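Side-chain contacts in DynF (Micromonospora chersina, PDB 6UBL), which is of unknown function but belongs to the dynemicin (enediyne) biosynthetic pathway and holds a palmitic acid molecule, consistent with binding a long hydrophobic ligand: residues 40-45 against 88-93; 138-141 against 146-149. All coordinates share one frame; numbering follows the deposited sequence. Where two conformers were deposited one is given.

Contact 1: residues 40-45 against 88-93; sequences LGINSI and MKMVGE. With PLM (palmitic acid), chain C.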
ATOM      1  N   LEU A  40      16.502  15.237  -8.449  1.00 25.87           N
ATOM      2  CA  LEU A  40      15.393  16.179  -8.477  1.00 24.49           C
ATOM      3  C   LEU A  40      15.089  16.770  -7.110  1.00 26.40           C
ATOM      4  O   LEU A  40      15.141  16.077  -6.093  1.00 26.07           O
ATOM      5  CB  LEU A  40      14.123  15.469  -8.971  1.00 26.04           C
ATOM      6  CG  LEU A  40      14.146  14.937 -10.396  1.00 24.64           C
ATOM      7  CD1 LEU A  40      13.032  13.907 -10.576  1.00 24.26           C
ATOM      8  CD2 LEU A  40      13.999  16.076 -11.383  1.00 28.32           C
ATOM      9  N   GLY A  41      14.704  18.042  -7.109  1.00 26.59           N
ATOM     10  CA  GLY A  41      14.181  18.643  -5.907  1.00 24.22           C
ATOM     11  C   GLY A  41      12.749  18.205  -5.640  1.00 25.07           C
ATOM     12  O   GLY A  41      12.026  17.778  -6.541  1.00 26.47           O
ATOM     13  N   ILE A  42      12.344  18.316  -4.373  1.00 25.90           N
ATOM     14  CA  ILE A  42      10.997  17.946  -3.953  1.00 24.57           C
ATOM     15  C   ILE A  42      10.679  18.654  -2.644  1.00 26.33           C
ATOM     16  O   ILE A  42      11.557  18.882  -1.815  1.00 27.43           O
ATOM     17  CB  ILE A  42      10.858  16.406  -3.830  1.00 26.55           C
ATOM     18  CG1 ILE A  42       9.423  16.020  -3.436  1.00 27.52           C
ATOM     19  CG2 ILE A  42      11.841  15.846  -2.802  1.00 30.37           C
ATOM     20  CD1 ILE A  42       9.170  14.524  -3.423  1.00 31.91           C
ATOM     21  N   ASN A  43       9.409  19.003  -2.459  1.00 26.34           N
ATOM     22  CA  ASN A  43       8.902  19.474  -1.178  1.00 26.46           C
ATOM     23  C   ASN A  43       7.609  18.727  -0.866  1.00 25.71           C
ATOM     24  O   ASN A  43       6.968  18.147  -1.755  1.00 26.24           O
ATOM     25  CB  ASN A  43       8.702  20.991  -1.142  1.00 28.36           C
ATOM     26  CG  ASN A  43       7.750  21.494  -2.198  1.00 32.71           C
ATOM     27  OD1 ASN A  43       6.571  21.138  -2.207  1.00 30.96           O
ATOM     28  ND2 ASN A  43       8.258  22.324  -3.104  1.00 41.16           N
ATOM     29  N   SER A  44       7.238  18.711   0.412  1.00 26.97           N
ATOM     30  CA  SER A  44       6.027  18.013   0.815  1.00 26.00           C
ATOM     31  C   SER A  44       5.489  18.628   2.098  1.00 26.87           C
ATOM     32  O   SER A  44       6.170  19.389   2.794  1.00 27.53           O
ATOM     33  CB  SER A  44       6.269  16.505   1.017  1.00 27.69           C
ATOM     34  OG  SER A  44       6.990  16.230   2.207  1.00 26.23           O
ATOM     35  N   ILE A  45       4.241  18.282   2.397  1.00 25.64           N
ATOM     36  CA  ILE A  45       3.582  18.620   3.652  1.00 26.38           C
ATOM     37  C   ILE A  45       3.015  17.312   4.187  1.00 27.45           C
ATOM     38  O   ILE A  45       2.258  16.632   3.484  1.00 25.31           O
ATOM     39  CB  ILE A  45       2.461  19.657   3.471  1.00 28.47           C
ATOM     40  CG1 ILE A  45       3.046  20.982   2.984  1.00 32.13           C
ATOM     41  CG2 ILE A  45       1.718  19.865   4.790  1.00 29.34           C
ATOM     42  CD1 ILE A  45       2.015  21.957   2.474  1.00 37.61           C
ATOM     43  N   MET A  88      17.175   9.386  -1.006  0.55 25.82           N
ATOM     44  CA  MET A  88      16.332  10.518  -0.653  0.55 27.21           C
ATOM     45  C   MET A  88      16.934  11.232   0.547  0.55 26.81           C
ATOM     46  O   MET A  88      17.649  10.629   1.357  0.55 26.67           O
ATOM     47  CB  MET A  88      14.918  10.060  -0.288  0.55 26.51           C
ATOM     48  CG  MET A  88      13.938  11.167   0.076  0.55 27.24           C
ATOM     49  SD  MET A  88      12.279  10.470   0.204  0.55 29.95           S
ATOM     50  CE  MET A  88      12.438   9.358   1.589  0.55 29.47           C
ATOM     51  N   LYS A  89      16.647  12.526   0.643  1.00 25.57           N
ATOM     52  CA  LYS A  89      16.824  13.254   1.896  1.00 25.27           C
ATOM     53  C   LYS A  89      15.811  14.392   1.891  1.00 26.34           C
ATOM     54  O   LYS A  89      15.888  15.283   1.039  1.00 28.08           O
ATOM     55  CB  LYS A  89      18.242  13.810   2.064  1.00 27.49           C
ATOM     56  CG  LYS A  89      18.447  14.472   3.431  1.00 34.12           C
ATOM     57  CD  LYS A  89      19.893  14.875   3.712  1.00 43.02           C
ATOM     58  CE  LYS A  89      20.099  15.229   5.193  1.00 57.98           C
ATOM     59  NZ  LYS A  89      21.526  15.478   5.550  1.00 69.21           N
ATOM     60  N   MET A  90      14.856  14.361   2.816  1.00 26.87           N
ATOM     61  CA  MET A  90      13.964  15.491   3.027  1.00 28.76           C
ATOM     62  C   MET A  90      14.013  15.881   4.495  1.00 29.66           C
ATOM     63  O   MET A  90      14.071  15.018   5.373  1.00 29.78           O
ATOM     64  CB  MET A  90      12.540  15.156   2.630  1.00 29.57           C
ATOM     65  CG  MET A  90      12.405  14.813   1.169  1.00 27.48           C
ATOM     66  SD  MET A  90      10.717  14.489   0.692  1.00 33.93           S
ATOM     67  CE  MET A  90      10.114  16.170   0.548  1.00 29.07           C
ATOM     68  N   VAL A  91      13.969  17.180   4.760  1.00 28.24           N
ATOM     69  CA  VAL A  91      14.086  17.697   6.116  1.00 27.73           C
ATOM     70  C   VAL A  91      12.934  18.652   6.389  1.00 30.45           C
ATOM     71  O   VAL A  91      12.585  19.487   5.546  1.00 30.54           O
ATOM     72  CB  VAL A  91      15.443  18.404   6.335  1.00 30.91           C
ATOM     73  CG1 VAL A  91      15.519  18.988   7.742  1.00 36.54           C
ATOM     74  CG2 VAL A  91      16.593  17.443   6.080  1.00 32.39           C
ATOM     75  N   GLY A  92      12.370  18.548   7.591  1.00 32.15           N
ATOM     76  CA  GLY A  92      11.355  19.479   8.038  1.00 34.01           C
ATOM     77  C   GLY A  92      11.497  19.676   9.531  1.00 31.97           C
ATOM     78  O   GLY A  92      12.181  18.914  10.222  1.00 33.82           O
ATOM     79  N   GLU A  93      10.820  20.702  10.037  1.00 36.04           N
ATOM     80  CA  GLU A  93      11.001  21.075  11.430  1.00 44.83           C
ATOM     81  C   GLU A  93       9.679  21.503  12.039  1.00 42.29           C
ATOM     82  O   GLU A  93       8.780  22.002  11.357  1.00 38.58           O
ATOM     83  CB  GLU A  93      12.018  22.205  11.579  1.00 57.92           C
ATOM     84  CG  GLU A  93      12.851  22.124  12.838  1.00 73.36           C
ATOM     85  CD  GLU A  93      14.261  22.628  12.608  1.00 80.99           C
ATOM     86  OE1 GLU A  93      14.764  22.493  11.473  1.00 79.87           O
ATOM     87  OE2 GLU A  93      14.866  23.169  13.554  1.00 85.02           O
TER
HETATM   88  C1  PLM C 301      11.143  10.204 -12.851  1.00 26.72           C
HETATM   89  O1  PLM C 301      12.295  10.451 -12.284  1.00 27.89           O
HETATM   90  O2  PLM C 301      10.952  10.287 -14.036  1.00 28.65           O
HETATM   91  C2  PLM C 301      10.065   9.829 -11.883  1.00 30.96           C
HETATM   92  C3  PLM C 301       9.911  10.736 -10.691  1.00 33.20           C
HETATM   93  C4  PLM C 301       8.767  10.237  -9.862  1.00 38.34           C
HETATM   94  C5  PLM C 301       8.887  10.500  -8.407  1.00 39.44           C
HETATM   95  C6  PLM C 301       7.748   9.888  -7.628  1.00 47.12           C
HETATM   96  C7  PLM C 301       7.245  10.831  -6.569  1.00 56.47           C
HETATM   97  C8  PLM C 301       8.363  11.408  -5.737  1.00 61.11           C
HETATM   98  C9  PLM C 301       9.129  10.382  -4.949  1.00 62.79           C
HETATM   99  CA  PLM C 301       8.583  10.220  -3.556  1.00 66.98           C
HETATM  100  CB  PLM C 301       9.026  11.350  -2.647  1.00 67.92           C
HETATM  101  CC  PLM C 301       9.348  10.865  -1.265  1.00 64.69           C
HETATM  102  CD  PLM C 301       8.348  11.247  -0.207  1.00 57.49           C
HETATM  103  CE  PLM C 301       8.329  10.233   0.907  1.00 50.83           C
HETATM  104  CF  PLM C 301       7.778  10.721   2.212  1.00 50.35           C
HETATM  105  CG  PLM C 301       7.817   9.666   3.259  1.00 51.13           C

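Contact 2: residues 138-141 against 146-149; sequences IFDM and LKLM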
ATOM      1  N   ILE A 138      12.405   5.921   6.288  1.00 24.82           N
ATOM      2  CA  ILE A 138      12.810   6.064   7.680  1.00 25.02           C
ATOM      3  C   ILE A 138      12.571   7.514   8.071  1.00 26.75           C
ATOM      4  O   ILE A 138      13.040   8.427   7.379  1.00 26.88           O
ATOM      5  CB  ILE A 138      14.304   5.745   7.867  1.00 26.68           C
ATOM      6  CG1 ILE A 138      14.625   4.333   7.358  1.00 26.21           C
ATOM      7  CG2 ILE A 138      14.697   5.910   9.338  1.00 27.02           C
ATOM      8  CD1 ILE A 138      14.013   3.259   8.196  1.00 28.88           C
ATOM      9  N   PHE A 139      11.917   7.729   9.214  1.00 24.92           N
ATOM     10  CA  PHE A 139      11.651   9.072   9.736  1.00 25.29           C
ATOM     11  C   PHE A 139      12.490   9.230  11.002  1.00 25.62           C
ATOM     12  O   PHE A 139      12.164   8.645  12.038  1.00 27.67           O
ATOM     13  CB  PHE A 139      10.158   9.248  10.071  1.00 24.48           C
ATOM     14  CG  PHE A 139       9.229   9.103   8.893  1.00 26.61           C
ATOM     15  CD1 PHE A 139       8.877   7.843   8.432  1.00 26.30           C
ATOM     16  CD2 PHE A 139       8.685  10.217   8.273  1.00 28.88           C
ATOM     17  CE1 PHE A 139       8.017   7.696   7.357  1.00 27.48           C
ATOM     18  CE2 PHE A 139       7.821  10.073   7.192  1.00 27.97           C
ATOM     19  CZ  PHE A 139       7.490   8.813   6.738  1.00 27.52           C
ATOM     20  N   ASP A 140      13.576  10.001  10.912  1.00 27.95           N
ATOM     21  CA  ASP A 140      14.463  10.225  12.049  1.00 27.08           C
ATOM     22  C   ASP A 140      13.944  11.423  12.841  1.00 30.81           C
ATOM     23  O   ASP A 140      13.874  12.537  12.316  1.00 32.14           O
ATOM     24  CB  ASP A 140      15.879  10.485  11.531  1.00 28.92           C
ATOM     25  CG  ASP A 140      16.950  10.404  12.619  1.00 37.81           C
ATOM     26  OD1 ASP A 140      16.626  10.103  13.785  1.00 41.85           O
ATOM     27  OD2 ASP A 140      18.128  10.640  12.277  1.00 43.28           O
ATOM     28  N   MET A 141      13.589  11.190  14.103  1.00 31.68           N
ATOM     29  CA  MET A 141      13.013  12.204  14.989  1.00 32.65           C
ATOM     30  C   MET A 141      13.871  12.266  16.246  1.00 34.88           C
ATOM     31  O   MET A 141      13.466  11.813  17.323  1.00 35.29           O
ATOM     32  CB  MET A 141      11.550  11.882  15.307  1.00 34.63           C
ATOM     33  CG  MET A 141      10.641  11.749  14.083  1.00 38.12           C
ATOM     34  SD  MET A 141       8.875  11.737  14.503  1.00 42.11           S
ATOM     35  CE  MET A 141       8.090  11.685  12.890  1.00 42.91           C
ATOM     36  N   LEU A 146      13.666   8.820  18.673  1.00 40.53           N
ATOM     37  CA  LEU A 146      13.053   7.755  17.904  1.00 39.50           C
ATOM     38  C   LEU A 146      13.422   7.860  16.433  1.00 33.45           C
ATOM     39  O   LEU A 146      13.626   8.958  15.902  1.00 32.60           O
ATOM     40  CB  LEU A 146      11.529   7.896  17.949  1.00 45.46           C
ATOM     41  CG  LEU A 146      10.680   7.554  19.160  1.00 52.81           C
ATOM     42  CD1 LEU A 146       9.296   8.147  18.986  1.00 49.16           C
ATOM     43  CD2 LEU A 146      10.598   6.045  19.256  1.00 62.36           C
ATOM     44  N   LYS A 147      13.476   6.698  15.779  1.00 29.50           N
ATOM     45  CA  LYS A 147      13.444   6.590  14.330  1.00 26.32           C
ATOM     46  C   LYS A 147      12.269   5.684  13.994  1.00 25.97           C
ATOM     47  O   LYS A 147      12.111   4.622  14.607  1.00 25.97           O
ATOM     48  CB  LYS A 147      14.724   5.952  13.767  1.00 32.95           C
ATOM     49  CG  LYS A 147      15.866   6.930  13.571  1.00 42.99           C
ATOM     50  CD  LYS A 147      17.025   6.295  12.814  1.00 48.74           C
ATOM     51  CE  LYS A 147      18.335   6.939  13.235  1.00 59.86           C
ATOM     52  NZ  LYS A 147      19.522   6.338  12.567  1.00 68.96           N
ATOM     53  N   LEU A 148      11.440   6.096  13.044  1.00 24.99           N
ATOM     54  CA  LEU A 148      10.267   5.323  12.665  1.00 24.25           C
ATOM     55  C   LEU A 148      10.400   4.822  11.234  1.00 23.53           C
ATOM     56  O   LEU A 148      11.125   5.395  10.418  1.00 25.51           O
ATOM     57  CB  LEU A 148       8.991   6.166  12.789  1.00 25.43           C
ATOM     58  CG  LEU A 148       8.777   6.885  14.127  1.00 26.97           C
ATOM     59  CD1 LEU A 148       7.452   7.608  14.139  1.00 29.93           C
ATOM     60  CD2 LEU A 148       8.874   5.859  15.253  1.00 27.41           C
ATOM     61  N   MET A 149       9.697   3.731  10.948  0.50 23.22           N
ATOM     62  CA  MET A 149       9.674   3.154   9.616  0.50 23.80           C
ATOM     63  C   MET A 149       8.259   2.698   9.300  0.50 22.46           C
ATOM     64  O   MET A 149       7.415   2.565  10.186  0.50 22.66           O
ATOM     65  CB  MET A 149      10.605   1.942   9.521  0.50 25.23           C
ATOM     66  CG  MET A 149      10.408   0.939  10.642  0.50 24.98           C
ATOM     67  SD  MET A 149      11.264  -0.619  10.340  0.50 31.52           S
ATOM     68  CE  MET A 149      10.308  -1.232   8.957  0.50 28.58           C
TER
HETATM   69  O   HOH W   1      16.375   9.691  16.454  1.00 43.92           O

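Contact 1: residues 40-45 against 88-93
Asn43 and Met90 mark the closest backbone approach here, their CA atoms 7.7 Å apart. That is too far for direct strand pairing: the short segments 40-45 and 88-92 run in the same general sense, cross at 43° and keep their axes 8.3 Å apart. Strand 54-68 pairs with both, so these are next-but-one neighbours that meet because one side chain, Met90, reaches across to the other strand. Its CG lies anti to the carbonyl carbon, and a bend at the last torsion (chi3 79°) turns the methyl over segment 40-45. There CE sits 3.8 Å from CG2 of Ile42, the two side chains crossing at about a right angle, and it also rests on the carbonyl carbon of Asn43. Ser44 closes the other side, with OG 3.5 Å from Met90 CE; this is plain packing, since the hydroxyl hydrogen-bonds to Asp46. On the intervening strand, Ile42 is bonded through its backbone to Gly62. Phe200 packs against both Ile42 and Ser44, while Asn43 points away from Met90 and bonds to Asn201. The far end of Ile42 turns to the fatty acid: extended by a CG1 anti to the backbone N (chi1 -178°), it puts CD1 a tight 3.3 Å from CB of the palmitic acid. Met90 SD passes 4.1 Å from CD of the palmitic acid. Sulfur and branched aliphatic groups thus make one stretch of apolar wall, as expected for the interior of a beta barrel with an acyl chain lying in it.

Contact 2: residues 138-141 against 146-149
Asp140 and Lys147 face each other across an antiparallel, non-hydrogen-bonded pair, and their first torsions bring the carboxylate alongside the lysine chain. The carboxylate leaves with CG anti to the backbone N (chi1 -166°), while the lysine sends CG anti to its carbonyl carbon (chi1 -84°) and runs on extended. The two cross obliquely, so OD1 of Asp140 meets the aliphatic chain, 3.3 Å from Lys147 CG. The ammonium overshoots: NZ stays 4.5 Å from Asp140 OD2, beyond a salt bridge. A water holds Asp140 OD1 instead, donating to it (2.7 Å) and to Leu146 O. That carbonyl takes a second donor, Met141 N at 2.9 Å. With an alanine in place of Asp140, the water would probably lose one of its two protein acceptors, and the lysine both the surface its chain lies along and the nearby opposite charge. Next along, Phe139 and Leu148 exchange two short, nearly straight backbone bonds, Phe139 N to Leu148 O at 2.7 Å and Leu148 N to Phe139 O at 2.8 Å. Leu148 O also lies in the plane of the Phe139 ring, at its edge. On the side of the sheet that carries Phe139, Leu146 and Leu148, Met141 CE comes 4.3 Å from Leu148 CD1; this face is apolar, and its phenyl touches the palmitic acid. The other is mixed: beside Ile138 and Met149, Asp140 and Lys147 probably attract only loosely through charge, the water tying the carboxylate to Leu146 O instead.

How the contacts relate
From the N terminus, strand 37-50 turns back into 54-68, which pairs with 81-92; there contact 1 closes a loop of 42 residues. The chain then lays down 100-104 and 108-115 before 129-141, and contact 2 closes a four-residue hairpin loop. The two are in series, neither nested nor crossed, with centres 15 Å apart and nearest atoms about 6 Å apart. Strand 100-104 bridges them, pairing with both 81-92 and 129-141, and Val102 touches Met88 and Phe139 alike. Palmitic acid is the other link: its chain passes residues of contact 1, and its methyl end reaches Phe139 of contact 2. Beyond the hairpin, strands 170-183 and 193-205 lead back to 37-50.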